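Local coordinates for hypothetical conserved protein (Geobacillus kaustophilus, PDB 2QYH), which probably acts as a magnesium-dependent phosphatase of the haloacid dehalogenase-like superfamily, although its substrate remains unknown, at residues Gln145-Cys150 and Val168-Val173. Numbering follows the deposited sequence.
Sequences QALLFC and VRWHDV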
loop_
_atom_site.group_PDB
_atom_site.type_symbol
_atom_site.label_atom_id
_atom_site.label_comp_id
_atom_site.label_asym_id
_atom_site.label_seq_id
_atom_site.Cartn_x
_atom_site.Cartn_y
_atom_site.Cartn_z
ATOM N N GLN D 145 13.725 -9.388 -10.873
ATOM C CA GLN D 145 14.458 -8.160 -11.097
ATOM C C GLN D 145 15.372 -7.971 -9.903
ATOM O O GLN D 145 15.096 -8.480 -8.813
ATOM C CB GLN D 145 13.467 -7.000 -11.217
ATOM C CG GLN D 145 14.060 -5.677 -11.626
ATOM C CD GLN D 145 12.986 -4.663 -11.980
ATOM O OE1 GLN D 145 12.189 -4.884 -12.898
ATOM N NE2 GLN D 145 12.958 -3.543 -11.254
ATOM N N ALA D 146 16.473 -7.260 -10.104
ATOM C CA ALA D 146 17.407 -7.034 -9.016
ATOM C C ALA D 146 17.891 -5.603 -9.052
ATOM O O ALA D 146 17.619 -4.865 -10.003
ATOM C CB ALA D 146 18.587 -8.002 -9.121
ATOM N N LEU D 147 18.604 -5.219 -8.000
ATOM C CA LEU D 147 19.144 -3.878 -7.886
ATOM C C LEU D 147 20.635 -3.962 -7.619
ATOM O O LEU D 147 21.076 -4.699 -6.734
ATOM C CB LEU D 147 18.459 -3.134 -6.743
ATOM C CG LEU D 147 16.988 -2.759 -6.931
ATOM C CD1 LEU D 147 16.400 -2.344 -5.598
ATOM C CD2 LEU D 147 16.864 -1.630 -7.950
ATOM N N LEU D 148 21.408 -3.220 -8.406
ATOM C CA LEU D 148 22.855 -3.183 -8.242
ATOM C C LEU D 148 23.184 -1.819 -7.679
ATOM O O LEU D 148 22.749 -0.799 -8.218
ATOM C CB LEU D 148 23.562 -3.356 -9.586
ATOM C CG LEU D 148 25.091 -3.239 -9.551
ATOM C CD1 LEU D 148 25.677 -4.364 -8.712
ATOM C CD2 LEU D 148 25.633 -3.302 -10.960
ATOM N N PHE D 149 23.942 -1.793 -6.592
ATOM C CA PHE D 149 24.291 -0.522 -5.994
ATOM C C PHE D 149 25.727 -0.115 -6.270
ATOM O O PHE D 149 26.672 -0.634 -5.671
ATOM C CB PHE D 149 24.006 -0.556 -4.497
ATOM C CG PHE D 149 22.564 -0.808 -4.177
ATOM C CD1 PHE D 149 22.053 -2.100 -4.187
ATOM C CD2 PHE D 149 21.700 0.255 -3.922
ATOM C CE1 PHE D 149 20.703 -2.333 -3.951
ATOM C CE2 PHE D 149 20.351 0.033 -3.685
ATOM C CZ PHE D 149 19.849 -1.265 -3.700
ATOM N N CYS D 150 25.865 0.817 -7.209
ATOM C CA CYS D 150 27.145 1.357 -7.621
ATOM C C CYS D 150 26.827 2.627 -8.395
ATOM O O CYS D 150 25.686 2.828 -8.827
ATOM C CB CYS D 150 27.886 0.373 -8.533
ATOM S SG CYS D 150 27.296 0.350 -10.240
ATOM N N VAL D 168 19.555 -0.311 -16.047
ATOM C CA VAL D 168 18.885 0.970 -16.248
ATOM C C VAL D 168 18.957 1.760 -14.947
ATOM O O VAL D 168 18.334 1.389 -13.948
ATOM C CB VAL D 168 17.402 0.766 -16.634
ATOM C CG1 VAL D 168 16.740 2.107 -16.933
ATOM C CG2 VAL D 168 17.305 -0.165 -17.835
ATOM N N ARG D 169 19.712 2.854 -14.965
ATOM C CA ARG D 169 19.903 3.677 -13.780
ATOM C C ARG D 169 18.701 4.551 -13.438
ATOM O O ARG D 169 18.051 5.115 -14.320
ATOM C CB ARG D 169 21.164 4.536 -13.963
ATOM C CG ARG D 169 21.603 5.317 -12.726
ATOM C CD ARG D 169 23.056 5.777 -12.849
ATOM N NE ARG D 169 23.991 4.653 -12.807
ATOM C CZ ARG D 169 24.348 4.011 -11.697
ATOM N NH1 ARG D 169 23.857 4.381 -10.523
ATOM N NH2 ARG D 169 25.189 2.987 -11.763
ATOM N N TRP D 170 18.413 4.656 -12.143
ATOM C CA TRP D 170 17.296 5.462 -11.656
ATOM C C TRP D 170 17.716 6.291 -10.442
ATOM O O TRP D 170 16.952 7.129 -9.963
ATOM C CB TRP D 170 16.118 4.564 -11.258
ATOM C CG TRP D 170 16.483 3.564 -10.211
ATOM C CD1 TRP D 170 17.104 2.366 -10.407
ATOM C CD2 TRP D 170 16.314 3.705 -8.792
ATOM N NE1 TRP D 170 17.337 1.747 -9.199
ATOM C CE2 TRP D 170 16.865 2.543 -8.196
ATOM C CE3 TRP D 170 15.756 4.689 -7.973
ATOM C CZ2 TRP D 170 16.868 2.347 -6.808
ATOM C CZ3 TRP D 170 15.761 4.491 -6.596
ATOM C CH2 TRP D 170 16.314 3.327 -6.030
ATOM N N HIS D 171 18.921 6.044 -9.935
ATOM C CA HIS D 171 19.427 6.778 -8.776
ATOM C C HIS D 171 20.946 6.917 -8.888
ATOM O O HIS D 171 21.576 6.213 -9.676
ATOM C CB HIS D 171 19.033 6.042 -7.485
ATOM C CG HIS D 171 19.354 6.792 -6.223
ATOM N ND1 HIS D 171 20.575 6.701 -5.590
ATOM C CD2 HIS D 171 18.607 7.641 -5.478
ATOM C CE1 HIS D 171 20.566 7.456 -4.507
ATOM N NE2 HIS D 171 19.382 8.039 -4.416
ATOM N N ASP D 172 21.529 7.833 -8.121
ATOM C CA ASP D 172 22.975 8.042 -8.146
ATOM C C ASP D 172 23.749 6.806 -7.745
ATOM O O ASP D 172 24.833 6.555 -8.264
ATOM C CB ASP D 172 23.379 9.174 -7.204
ATOM C CG ASP D 172 23.187 10.534 -7.826
ATOM O OD1 ASP D 172 23.390 11.546 -7.132
ATOM O OD2 ASP D 172 22.833 10.579 -9.020
ATOM N N VAL D 173 23.202 6.031 -6.820
ATOM C CA VAL D 173 23.912 4.849 -6.360
ATOM C C VAL D 173 23.193 3.520 -6.550
ATOM O O VAL D 173 23.529 2.533 -5.892
ATOM C CB VAL D 173 24.292 4.990 -4.866
ATOM C CG1 VAL D 173 25.209 6.191 -4.672
ATOM C CG2 VAL D 173 23.044 5.143 -4.024
#
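In the five-stranded antiparallel sheet of this HAD-like hydrolase, probably its cap domain, Cys-150, just past strand 145-148, meets Arg-169 of the edge strand 165-171. The two strands are not direct neighbours: strand 174-179 runs between them, pairing Leu-148 with Thr-175, so the contact spans it at its turn end. Arg-169 NH1 and NH2 both donate to Cys-150 O, at 2.9 Å and 3.0 Å. The NH1 bond lies in the carbonyl plane, whereas NH2 sits 51° out of it; the acceptor stays near the guanidinium plane for both. A bend at chi3 (-68°) turns the arginine end back toward its own turn, where NH1 also donates to His-171 O at 3.0 Å. A salt bridge from NE to Glu-155 probably helps hold the group's orientation. Within the turn, Val-173 N donates almost straight (177°) to His-171 ND1. Val-173 O approaches Phe-149 CA at 3.2 Å in a CA-H...O contact. Farther along, Leu-147 CD2 reaches Trp-170 NE1 at 3.6 Å, the two side chains crossing at about a right angle. These contacts join the turn end of β-hairpin 165-179, including side chains of strand 165-171, to the end of strand 145-148, as in the α/β cap of Cof-type HAD phosphatases.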